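Side-chain contacts in phosphoribosylaminoimidazole carboxylase, ATPase subunit (Thermotoga maritima, PDB 3AX6), which probably catalyses the ATP-dependent carboxylation of 5-aminoimidazole ribonucleotide with bicarbonate to N5-carboxyaminoimidazole ribonucleotide, a step of purine biosynthesis: residues I174-A179 with P213-E218; I190-V195 with I227-V232; F246-K249 with I253-N256. All coordinates share one frame; numbering follows the deposited sequence.

In the fold
All three contacts belong to the ATP-grasp domain and reach one antiparallel sheet. Interactions 1 and 3 lie about 9 Å apart, centre to centre, on the neighbouring strands 174-184 and 239-248, and both touch ADP: Glu177 of interaction 1 binds the ribose, while Phe246 and Asn256 of interaction 3 meet the base and the alpha phosphate. The strands are joined where Glu175 N lies 2.7 Å from Leu247 O. Interaction 2 lies about 15 Å from each of the others, between centres, and away from the nucleotide. It is tied to interaction 1 by the probable hydrogen bond from Ala214 N to Val195 O, 3.1 Å.

Interaction 1: I174-A179 with P213-E218; sequences IEKELA and PARIEE. With ADP (adenosine-5'-diphosphate), chain E.
On the strand of the ATP-grasp domain that carries the ribose-binding glutamate, Leu178 and Lys176 meet the loop 213-218, while Glu177 between them turns to ADP. Leu178 divides its two methyls over the loop: CD2 rests on Ala214 CB at 3.9 Å, and CD1 meets Ile216 CD1 tip to tip at 4.0 Å. The Ile216 side chain has CG1 between its backbone N and carbonyl carbon (chi1 57°) and then runs straight, which carries CD1 out to Leu178. Lys176 crosses Arg215 at about a right angle, with Lys176 NZ 3.7 Å from Arg215 NH1. These like charges share a partner: both form salt bridges with Glu197 OE2, which probably offsets their repulsion; Arg215 NH2 has a second carboxylate in Glu355.

Glu177 grips the ribose with both carboxylate oxygens: ADP O3' donates to Glu177 OE1 and ADP O2' to Glu177 OE2, each at 2.8 Å. With CG anti to the carbonyl carbon (chi1 -72°), the extended Glu177 chain carries the carboxylate to the two hydroxyls. A glutamine in its place has one carboxylate oxygen fewer, and one ribose hydroxyl would probably be left without its acceptor. Beside this pair, Ile174 CD1 packs 3.7 Å from ADP O2'.

A classic beta bulge, in which Glu175 and Lys176 both face Leu247, lies where strand 174-184 pairs with strand 239-248. Leu178 and Ile216 also pack on Leu247, whereas Ala214 touches Val195 and Glu197 of strand 190-198; Glu217 then takes the N-cap position just before helix 218-235.

Interaction 2: I190-V195 with I227-V232; sequences IACYPV and IATSVV
Thr229 sets its methyl CG2 anti to the backbone N and its hydroxyl OG1 anti to the carbonyl carbon (chi1 -61°), presenting one branch to Ile190 and the other to Cys192. Ile190 has CG1 between its backbone N and carbonyl carbon (chi1 58°), then continues fully extended toward the helix; with SG anti to the backbone N (chi1 -168°), Cys192 brings its sulfur near the Thr229 hydroxyl. Helix 218-235 thereby packs on a face of the antiparallel sheet of the ATP-grasp domain, with Thr229 opposite strand 190-198.

The backbones come nearest at Cys192 and Thr229, whose CA atoms are 6.9 Å apart. The Thr229 hydroxyl is held by its own helix, through a hydrogen bond with Arg225 O, and its contact with the cysteine is looser: Cys192 SG lies 3.8 Å from Thr229 OG1. On the same helix, Ala228 and Val232 extend the packing to strand 174-184, while Ile190 also touches Glu233. The side chains of Ile190 and Thr229 cross at about a right angle, and Ile190 CD1 comes to 3.4 Å from Thr229 CG2, tighter than usual for two methyls.

Interaction 3: F246-K249 with I253-N256; sequences FLTK and ILVN. With ADP (adenosine-5'-diphosphate), chain E.
Phe246 and Leu254 satisfy each other's backbone in a reciprocal pair of hydrogen bonds. Phe246 N donates to Leu254 O over 2.7 Å with an N-H...O angle of 162°. Leu254 N returns the bond to Phe246 O at 2.9 Å. Phe246 O is used twice, because Ile253 CA also approaches it to 3.2 Å in a CA-H...O contact. At the next, non-hydrogen-bonded pair, Leu247 CD1 packs against Ile253 CG1, and both residues rest on Tyr220 of helix 218-235. The Leu247 backbone has its partners on the other neighbouring strand, in Glu175 and Lys176.

The two segments form the antiparallel hairpin of strands 239-248 and 253-259 in the ATP-grasp domain, and the face bearing Phe246 and Asn256 meets the nucleotide. Asn256 CB sits over a face of the Phe246 ring in a CH-pi contact, 3.8 Å from the centroid. Asn256 CG lies anti to the backbone N (chi1 168°), which carries the amide outward past the CZ edge of the ring, on the same side as CB, with Asn256 CG 3.5 Å from Phe246 CZ and the amide and ring planes only 16° apart. From there Asn256 ND2 makes weak hydrogen bonds to both ADP O1A and ADP O2A, each 3.4 Å long. Edge-on, near the ring plane, Phe246 CZ meets ADP C8 at 3.7 Å. Farther along the hairpin, Thr248 CG2 crosses the Leu254 side chain at about a right angle, while Thr248 OG1 is hydrogen-bonded to Glu252 OE1.

Interaction 1: I174-A179 with P213-E218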
loop_
_atom_site.group_PDB
_atom_site.type_symbol
_atom_site.label_atom_id
_atom_site.label_comp_id
_atom_site.label_asym_id
_atom_site.label_seq_id
_atom_site.Cartn_x
_atom_site.Cartn_y
_atom_site.Cartn_z
ATOM N N ILE A 174 12.615 -27.171 -20.390
ATOM C CA ILE A 174 11.619 -26.315 -19.760
ATOM C C ILE A 174 10.492 -25.889 -20.690
ATOM O O ILE A 174 10.733 -25.419 -21.795
ATOM C CB ILE A 174 12.295 -25.052 -19.167
ATOM C CG1 ILE A 174 13.339 -25.473 -18.133
ATOM C CG2 ILE A 174 11.256 -24.149 -18.501
ATOM C CD1 ILE A 174 14.194 -24.332 -17.630
ATOM N N GLU A 175 9.261 -26.062 -20.220
ATOM C CA GLU A 175 8.072 -25.687 -20.971
ATOM C C GLU A 175 7.696 -24.287 -20.486
ATOM O O GLU A 175 7.439 -23.380 -21.280
ATOM C CB GLU A 175 6.933 -26.659 -20.663
ATOM C CG GLU A 175 6.110 -27.091 -21.864
ATOM C CD GLU A 175 5.385 -25.940 -22.531
ATOM O OE1 GLU A 175 4.608 -25.241 -21.844
ATOM O OE2 GLU A 175 5.591 -25.740 -23.749
ATOM N N LYS A 176 7.663 -24.132 -19.165
ATOM C CA LYS A 176 7.343 -22.861 -18.520
ATOM C C LYS A 176 8.123 -22.775 -17.214
ATOM O O LYS A 176 8.459 -23.802 -16.620
ATOM C CB LYS A 176 5.846 -22.777 -18.209
ATOM C CG LYS A 176 4.965 -22.733 -19.431
ATOM C CD LYS A 176 4.212 -21.423 -19.498
ATOM C CE LYS A 176 3.460 -21.291 -20.814
ATOM N NZ LYS A 176 2.625 -20.060 -20.840
ATOM N N GLU A 177 8.430 -21.560 -16.780
ATOM C CA GLU A 177 9.141 -21.376 -15.522
ATOM C C GLU A 177 8.145 -20.743 -14.569
ATOM O O GLU A 177 7.555 -19.704 -14.869
ATOM C CB GLU A 177 10.392 -20.512 -15.724
ATOM C CG GLU A 177 11.492 -21.276 -16.470
ATOM C CD GLU A 177 12.835 -20.566 -16.477
ATOM O OE1 GLU A 177 13.281 -20.144 -15.391
ATOM O OE2 GLU A 177 13.452 -20.444 -17.566
ATOM N N LEU A 178 7.945 -21.394 -13.428
ATOM C CA LEU A 178 6.958 -20.955 -12.457
ATOM C C LEU A 178 7.508 -20.528 -11.103
ATOM O O LEU A 178 8.601 -20.928 -10.706
ATOM C CB LEU A 178 5.937 -22.077 -12.250
ATOM C CG LEU A 178 5.425 -22.758 -13.529
ATOM C CD1 LEU A 178 4.655 -24.017 -13.159
ATOM C CD2 LEU A 178 4.552 -21.813 -14.334
ATOM N N ALA A 179 6.727 -19.718 -10.395
ATOM C CA ALA A 179 7.108 -19.241 -9.074
ATOM C C ALA A 179 5.893 -19.174 -8.156
ATOM O O ALA A 179 4.772 -18.913 -8.596
ATOM C CB ALA A 179 7.758 -17.864 -9.175
ATOM N N PRO A 213 -2.667 -15.363 -12.631
ATOM C CA PRO A 213 -2.007 -16.634 -12.316
ATOM C C PRO A 213 -1.382 -17.243 -13.571
ATOM O O PRO A 213 -1.763 -16.906 -14.693
ATOM C CB PRO A 213 -3.149 -17.484 -11.769
ATOM C CG PRO A 213 -4.311 -17.023 -12.597
ATOM C CD PRO A 213 -4.134 -15.518 -12.606
ATOM N N ALA A 214 -0.418 -18.135 -13.376
ATOM C CA ALA A 214 0.255 -18.774 -14.499
ATOM C C ALA A 214 -0.776 -19.393 -15.435
ATOM O O ALA A 214 -1.800 -19.911 -14.990
ATOM C CB ALA A 214 1.217 -19.842 -13.995
ATOM N N ARG A 215 -0.512 -19.323 -16.735
ATOM C CA ARG A 215 -1.433 -19.892 -17.705
ATOM C C ARG A 215 -1.056 -21.351 -17.913
ATOM O O ARG A 215 -0.422 -21.712 -18.907
ATOM C CB ARG A 215 -1.358 -19.126 -19.020
ATOM C CG ARG A 215 -1.520 -17.637 -18.824
ATOM C CD ARG A 215 -0.318 -16.929 -19.364
ATOM N NE ARG A 215 -0.587 -16.399 -20.684
ATOM C CZ ARG A 215 0.338 -16.221 -21.616
ATOM N NH1 ARG A 215 1.606 -16.539 -21.374
ATOM N NH2 ARG A 215 -0.010 -15.709 -22.786
ATOM N N ILE A 216 -1.438 -22.178 -16.945
ATOM C CA ILE A 216 -1.154 -23.607 -16.994
ATOM C C ILE A 216 -2.376 -24.391 -16.549
ATOM O O ILE A 216 -3.233 -23.871 -15.828
ATOM C CB ILE A 216 0.007 -23.982 -16.062
ATOM C CG1 ILE A 216 -0.322 -23.540 -14.631
ATOM C CG2 ILE A 216 1.309 -23.369 -16.583
ATOM C CD1 ILE A 216 0.672 -24.025 -13.595
ATOM N N GLU A 217 -2.456 -25.644 -16.975
ATOM C CA GLU A 217 -3.578 -26.475 -16.587
ATOM C C GLU A 217 -3.650 -26.559 -15.060
ATOM O O GLU A 217 -2.631 -26.711 -14.386
ATOM C CB GLU A 217 -3.430 -27.868 -17.193
ATOM C CG GLU A 217 -3.513 -27.890 -18.702
ATOM C CD GLU A 217 -3.705 -29.288 -19.243
ATOM O OE1 GLU A 217 -4.534 -30.028 -18.670
ATOM O OE2 GLU A 217 -3.044 -29.645 -20.243
ATOM N N GLU A 218 -4.856 -26.446 -14.521
ATOM C CA GLU A 218 -5.052 -26.503 -13.081
ATOM C C GLU A 218 -4.316 -27.676 -12.410
ATOM O O GLU A 218 -3.892 -27.569 -11.256
ATOM C CB GLU A 218 -6.550 -26.565 -12.772
ATOM C CG GLU A 218 -6.888 -26.763 -11.301
ATOM C CD GLU A 218 -6.392 -25.629 -10.411
ATOM O OE1 GLU A 218 -6.886 -24.487 -10.557
ATOM O OE2 GLU A 218 -5.504 -25.880 -9.565
HETATM P PB ADP E . 20.376 -17.915 -11.518
HETATM O O1B ADP E . 18.956 -17.731 -11.105
HETATM O O2B ADP E . 20.697 -16.917 -12.754
HETATM O O3B ADP E . 21.369 -17.563 -10.205
HETATM P PA ADP E . 19.414 -20.332 -12.511
HETATM O O1A ADP E . 19.408 -21.630 -11.795
HETATM O O2A ADP E . 17.992 -19.594 -12.256
HETATM O O3A ADP E . 20.707 -19.460 -11.977
HETATM O "O5'" ADP E . 19.653 -20.627 -14.095
HETATM C "C5'" ADP E . 19.091 -19.547 -14.858
HETATM C "C4'" ADP E . 18.361 -20.084 -16.094
HETATM O "O4'" ADP E . 19.095 -21.202 -16.692
HETATM C "C3'" ADP E . 16.963 -20.617 -15.736
HETATM O "O3'" ADP E . 15.969 -19.580 -15.738
HETATM C "C2'" ADP E . 16.731 -21.691 -16.796
HETATM O "O2'" ADP E . 16.122 -21.143 -17.967
HETATM C "C1'" ADP E . 18.143 -22.247 -17.063
HETATM N N9 ADP E . 18.386 -23.503 -16.323
HETATM C C8 ADP E . 18.710 -23.640 -14.995
HETATM N N7 ADP E . 18.842 -24.894 -14.685
HETATM C C5 ADP E . 18.617 -25.651 -15.779
HETATM C C6 ADP E . 18.613 -27.046 -16.057
HETATM N N6 ADP E . 18.888 -27.955 -15.062
HETATM N N1 ADP E . 18.336 -27.463 -17.312
HETATM C C2 ADP E . 18.064 -26.598 -18.294
HETATM N N3 ADP E . 18.056 -25.279 -18.075
HETATM C C4 ADP E . 18.322 -24.769 -16.851
#

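Interaction 2: I190-V195 with I227-V232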
loop_
_atom_site.group_PDB
_atom_site.type_symbol
_atom_site.label_atom_id
_atom_site.label_comp_id
_atom_site.label_asym_id
_atom_site.label_seq_id
_atom_site.Cartn_x
_atom_site.Cartn_y
_atom_site.Cartn_z
ATOM N N ILE A 190 0.585 -22.428 7.451
ATOM C CA ILE A 190 1.118 -22.135 6.115
ATOM C C ILE A 190 0.111 -21.330 5.297
ATOM O O ILE A 190 -1.095 -21.462 5.472
ATOM C CB ILE A 190 1.467 -23.427 5.300
ATOM C CG1 ILE A 190 0.227 -24.309 5.166
ATOM C CG2 ILE A 190 2.604 -24.194 5.964
ATOM C CD1 ILE A 190 0.445 -25.606 4.383
ATOM N N ALA A 191 0.626 -20.488 4.410
ATOM C CA ALA A 191 -0.196 -19.653 3.544
ATOM C C ALA A 191 0.425 -19.726 2.153
ATOM O O ALA A 191 1.549 -19.283 1.947
ATOM C CB ALA A 191 -0.192 -18.213 4.050
ATOM N N CYS A 192 -0.299 -20.289 1.198
ATOM C CA CYS A 192 0.251 -20.421 -0.141
ATOM C C CYS A 192 -0.425 -19.487 -1.137
ATOM O O CYS A 192 -1.647 -19.366 -1.169
ATOM C CB CYS A 192 0.137 -21.876 -0.613
ATOM S SG CYS A 192 1.094 -22.245 -2.111
ATOM N N TYR A 193 0.393 -18.835 -1.952
ATOM C CA TYR A 193 -0.091 -17.900 -2.956
ATOM C C TYR A 193 -0.324 -18.585 -4.282
ATOM O O TYR A 193 0.015 -19.748 -4.458
ATOM C CB TYR A 193 0.920 -16.761 -3.137
ATOM C CG TYR A 193 0.817 -15.711 -2.051
ATOM C CD1 TYR A 193 -0.111 -14.674 -2.136
ATOM C CD2 TYR A 193 1.621 -15.779 -0.916
ATOM C CE1 TYR A 193 -0.230 -13.732 -1.113
ATOM C CE2 TYR A 193 1.506 -14.851 0.106
ATOM C CZ TYR A 193 0.583 -13.831 0.005
ATOM O OH TYR A 193 0.482 -12.922 1.030
ATOM N N PRO A 194 -0.950 -17.880 -5.228
ATOM C CA PRO A 194 -1.168 -18.527 -6.521
ATOM C C PRO A 194 0.206 -18.764 -7.165
ATOM O O PRO A 194 1.196 -18.125 -6.796
ATOM C CB PRO A 194 -1.989 -17.493 -7.289
ATOM C CG PRO A 194 -2.742 -16.781 -6.200
ATOM C CD PRO A 194 -1.693 -16.609 -5.137
ATOM N N VAL A 195 0.278 -19.702 -8.100
ATOM C CA VAL A 195 1.537 -19.938 -8.772
ATOM C C VAL A 195 1.548 -18.929 -9.917
ATOM O O VAL A 195 0.509 -18.670 -10.519
ATOM C CB VAL A 195 1.651 -21.407 -9.296
ATOM C CG1 VAL A 195 0.324 -22.107 -9.199
ATOM C CG2 VAL A 195 2.161 -21.424 -10.723
ATOM N N ILE A 227 4.246 -28.757 -4.155
ATOM C CA ILE A 227 5.699 -28.875 -4.105
ATOM C C ILE A 227 6.277 -27.742 -3.262
ATOM O O ILE A 227 7.087 -27.967 -2.367
ATOM C CB ILE A 227 6.337 -28.773 -5.516
ATOM C CG1 ILE A 227 5.720 -29.804 -6.465
ATOM C CG2 ILE A 227 7.842 -28.970 -5.419
ATOM C CD1 ILE A 227 5.929 -31.221 -6.057
ATOM N N ALA A 228 5.854 -26.521 -3.568
ATOM C CA ALA A 228 6.332 -25.336 -2.867
ATOM C C ALA A 228 6.060 -25.402 -1.379
ATOM O O ALA A 228 6.929 -25.098 -0.567
ATOM C CB ALA A 228 5.694 -24.084 -3.455
ATOM N N THR A 229 4.844 -25.789 -1.025
ATOM C CA THR A 229 4.470 -25.900 0.374
ATOM C C THR A 229 5.351 -26.922 1.094
ATOM O O THR A 229 5.802 -26.689 2.217
ATOM C CB THR A 229 2.997 -26.311 0.510
ATOM O OG1 THR A 229 2.166 -25.304 -0.090
ATOM C CG2 THR A 229 2.629 -26.481 1.982
ATOM N N SER A 230 5.607 -28.049 0.441
ATOM C CA SER A 230 6.434 -29.090 1.038
ATOM C C SER A 230 7.868 -28.607 1.271
ATOM O O SER A 230 8.564 -29.106 2.159
ATOM C CB SER A 230 6.447 -30.322 0.143
ATOM O OG SER A 230 7.181 -30.060 -1.039
ATOM N N VAL A 231 8.312 -27.642 0.470
ATOM C CA VAL A 231 9.664 -27.100 0.622
ATOM C C VAL A 231 9.790 -26.328 1.937
ATOM O O VAL A 231 10.680 -26.586 2.746
ATOM C CB VAL A 231 10.040 -26.137 -0.524
ATOM C CG1 VAL A 231 11.334 -25.411 -0.175
ATOM C CG2 VAL A 231 10.203 -26.901 -1.828
ATOM N N VAL A 232 8.885 -25.380 2.144
ATOM C CA VAL A 232 8.914 -24.581 3.351
ATOM C C VAL A 232 8.602 -25.450 4.573
ATOM O O VAL A 232 9.074 -25.168 5.676
ATOM C CB VAL A 232 7.928 -23.392 3.240
ATOM C CG1 VAL A 232 6.546 -23.894 2.884
ATOM C CG2 VAL A 232 7.891 -22.616 4.547
#

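Interaction 3: F246-K249 with I253-N256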
loop_
_atom_site.group_PDB
_atom_site.type_symbol
_atom_site.label_atom_id
_atom_site.label_comp_id
_atom_site.label_asym_id
_atom_site.label_seq_id
_atom_site.Cartn_x
_atom_site.Cartn_y
_atom_site.Cartn_z
ATOM N N PHE A 246 10.335 -25.474 -12.384
ATOM C CA PHE A 246 10.305 -25.699 -13.825
ATOM C C PHE A 246 9.176 -26.657 -14.157
ATOM O O PHE A 246 8.984 -27.658 -13.468
ATOM C CB PHE A 246 11.590 -26.362 -14.329
ATOM C CG PHE A 246 12.818 -25.516 -14.217
ATOM C CD1 PHE A 246 12.752 -24.134 -14.341
ATOM C CD2 PHE A 246 14.061 -26.116 -14.039
ATOM C CE1 PHE A 246 13.899 -23.361 -14.291
ATOM C CE2 PHE A 246 15.220 -25.350 -13.990
ATOM C CZ PHE A 246 15.138 -23.966 -14.117
ATOM N N LEU A 247 8.429 -26.343 -15.209
ATOM C CA LEU A 247 7.370 -27.221 -15.692
ATOM C C LEU A 247 8.016 -27.755 -16.960
ATOM O O LEU A 247 8.127 -27.020 -17.941
ATOM C CB LEU A 247 6.102 -26.442 -16.054
ATOM C CG LEU A 247 5.099 -27.236 -16.914
ATOM C CD1 LEU A 247 4.644 -28.467 -16.162
ATOM C CD2 LEU A 247 3.900 -26.376 -17.278
ATOM N N THR A 248 8.471 -29.010 -16.934
ATOM C CA THR A 248 9.139 -29.589 -18.101
ATOM C C THR A 248 8.191 -29.905 -19.233
ATOM O O THR A 248 6.973 -29.894 -19.061
ATOM C CB THR A 248 9.911 -30.888 -17.768
ATOM O OG1 THR A 248 8.986 -31.938 -17.446
ATOM C CG2 THR A 248 10.864 -30.656 -16.613
ATOM N N LYS A 249 8.777 -30.176 -20.395
ATOM C CA LYS A 249 8.034 -30.510 -21.598
ATOM C C LYS A 249 7.333 -31.845 -21.393
ATOM O O LYS A 249 6.327 -32.136 -22.036
ATOM C CB LYS A 249 9.002 -30.610 -22.778
ATOM C CG LYS A 249 8.374 -31.033 -24.105
ATOM C CD LYS A 249 9.385 -31.826 -24.949
ATOM C CE LYS A 249 8.973 -31.943 -26.412
ATOM N NZ LYS A 249 9.149 -30.648 -27.137
ATOM N N ILE A 253 7.146 -31.230 -12.574
ATOM C CA ILE A 253 7.408 -29.953 -11.924
ATOM C C ILE A 253 8.575 -30.142 -10.955
ATOM O O ILE A 253 8.484 -30.898 -9.996
ATOM C CB ILE A 253 6.161 -29.431 -11.209
ATOM C CG1 ILE A 253 5.099 -29.097 -12.266
ATOM C CG2 ILE A 253 6.506 -28.187 -10.376
ATOM C CD1 ILE A 253 3.801 -28.620 -11.710
ATOM N N LEU A 254 9.685 -29.468 -11.251
ATOM C CA LEU A 254 10.910 -29.557 -10.461
ATOM C C LEU A 254 11.243 -28.216 -9.811
ATOM O O LEU A 254 11.026 -27.166 -10.408
ATOM C CB LEU A 254 12.077 -29.975 -11.371
ATOM C CG LEU A 254 12.111 -31.377 -12.008
ATOM C CD1 LEU A 254 10.758 -31.744 -12.558
ATOM C CD2 LEU A 254 13.149 -31.422 -13.119
ATOM N N VAL A 255 11.752 -28.242 -8.585
ATOM C CA VAL A 255 12.124 -26.989 -7.942
ATOM C C VAL A 255 13.592 -26.665 -8.246
ATOM O O VAL A 255 14.501 -27.471 -8.021
ATOM C CB VAL A 255 11.874 -27.020 -6.421
ATOM C CG1 VAL A 255 12.290 -28.340 -5.855
ATOM C CG2 VAL A 255 12.644 -25.889 -5.752
ATOM N N ASN A 256 13.803 -25.467 -8.769
ATOM C CA ASN A 256 15.123 -24.995 -9.158
ATOM C C ASN A 256 15.799 -24.088 -8.137
ATOM O O ASN A 256 17.003 -24.202 -7.903
ATOM C CB ASN A 256 15.011 -24.261 -10.499
ATOM C CG ASN A 256 16.261 -23.481 -10.851
ATOM O OD1 ASN A 256 17.349 -24.039 -10.926
ATOM N ND2 ASN A 256 16.106 -22.185 -11.076
HETATM P PB ADP E . 20.376 -17.915 -11.518
HETATM O O1B ADP E . 18.956 -17.731 -11.105
HETATM O O2B ADP E . 20.697 -16.917 -12.754
HETATM O O3B ADP E . 21.369 -17.563 -10.205
HETATM P PA ADP E . 19.414 -20.332 -12.511
HETATM O O1A ADP E . 19.408 -21.630 -11.795
HETATM O O2A ADP E . 17.992 -19.594 -12.256
HETATM O O3A ADP E . 20.707 -19.460 -11.977
HETATM O "O5'" ADP E . 19.653 -20.627 -14.095
HETATM C "C5'" ADP E . 19.091 -19.547 -14.858
HETATM C "C4'" ADP E . 18.361 -20.084 -16.094
HETATM O "O4'" ADP E . 19.095 -21.202 -16.692
HETATM C "C3'" ADP E . 16.963 -20.617 -15.736
HETATM O "O3'" ADP E . 15.969 -19.580 -15.738
HETATM C "C2'" ADP E . 16.731 -21.691 -16.796
HETATM O "O2'" ADP E . 16.122 -21.143 -17.967
HETATM C "C1'" ADP E . 18.143 -22.247 -17.063
HETATM N N9 ADP E . 18.386 -23.503 -16.323
HETATM C C8 ADP E . 18.710 -23.640 -14.995
HETATM N N7 ADP E . 18.842 -24.894 -14.685
HETATM C C5 ADP E . 18.617 -25.651 -15.779
HETATM C C6 ADP E . 18.613 -27.046 -16.057
HETATM N N6 ADP E . 18.888 -27.955 -15.062
HETATM N N1 ADP E . 18.336 -27.463 -17.312
HETATM C C2 ADP E . 18.064 -26.598 -18.294
HETATM N N3 ADP E . 18.056 -25.279 -18.075
HETATM C C4 ADP E . 18.322 -24.769 -16.851
#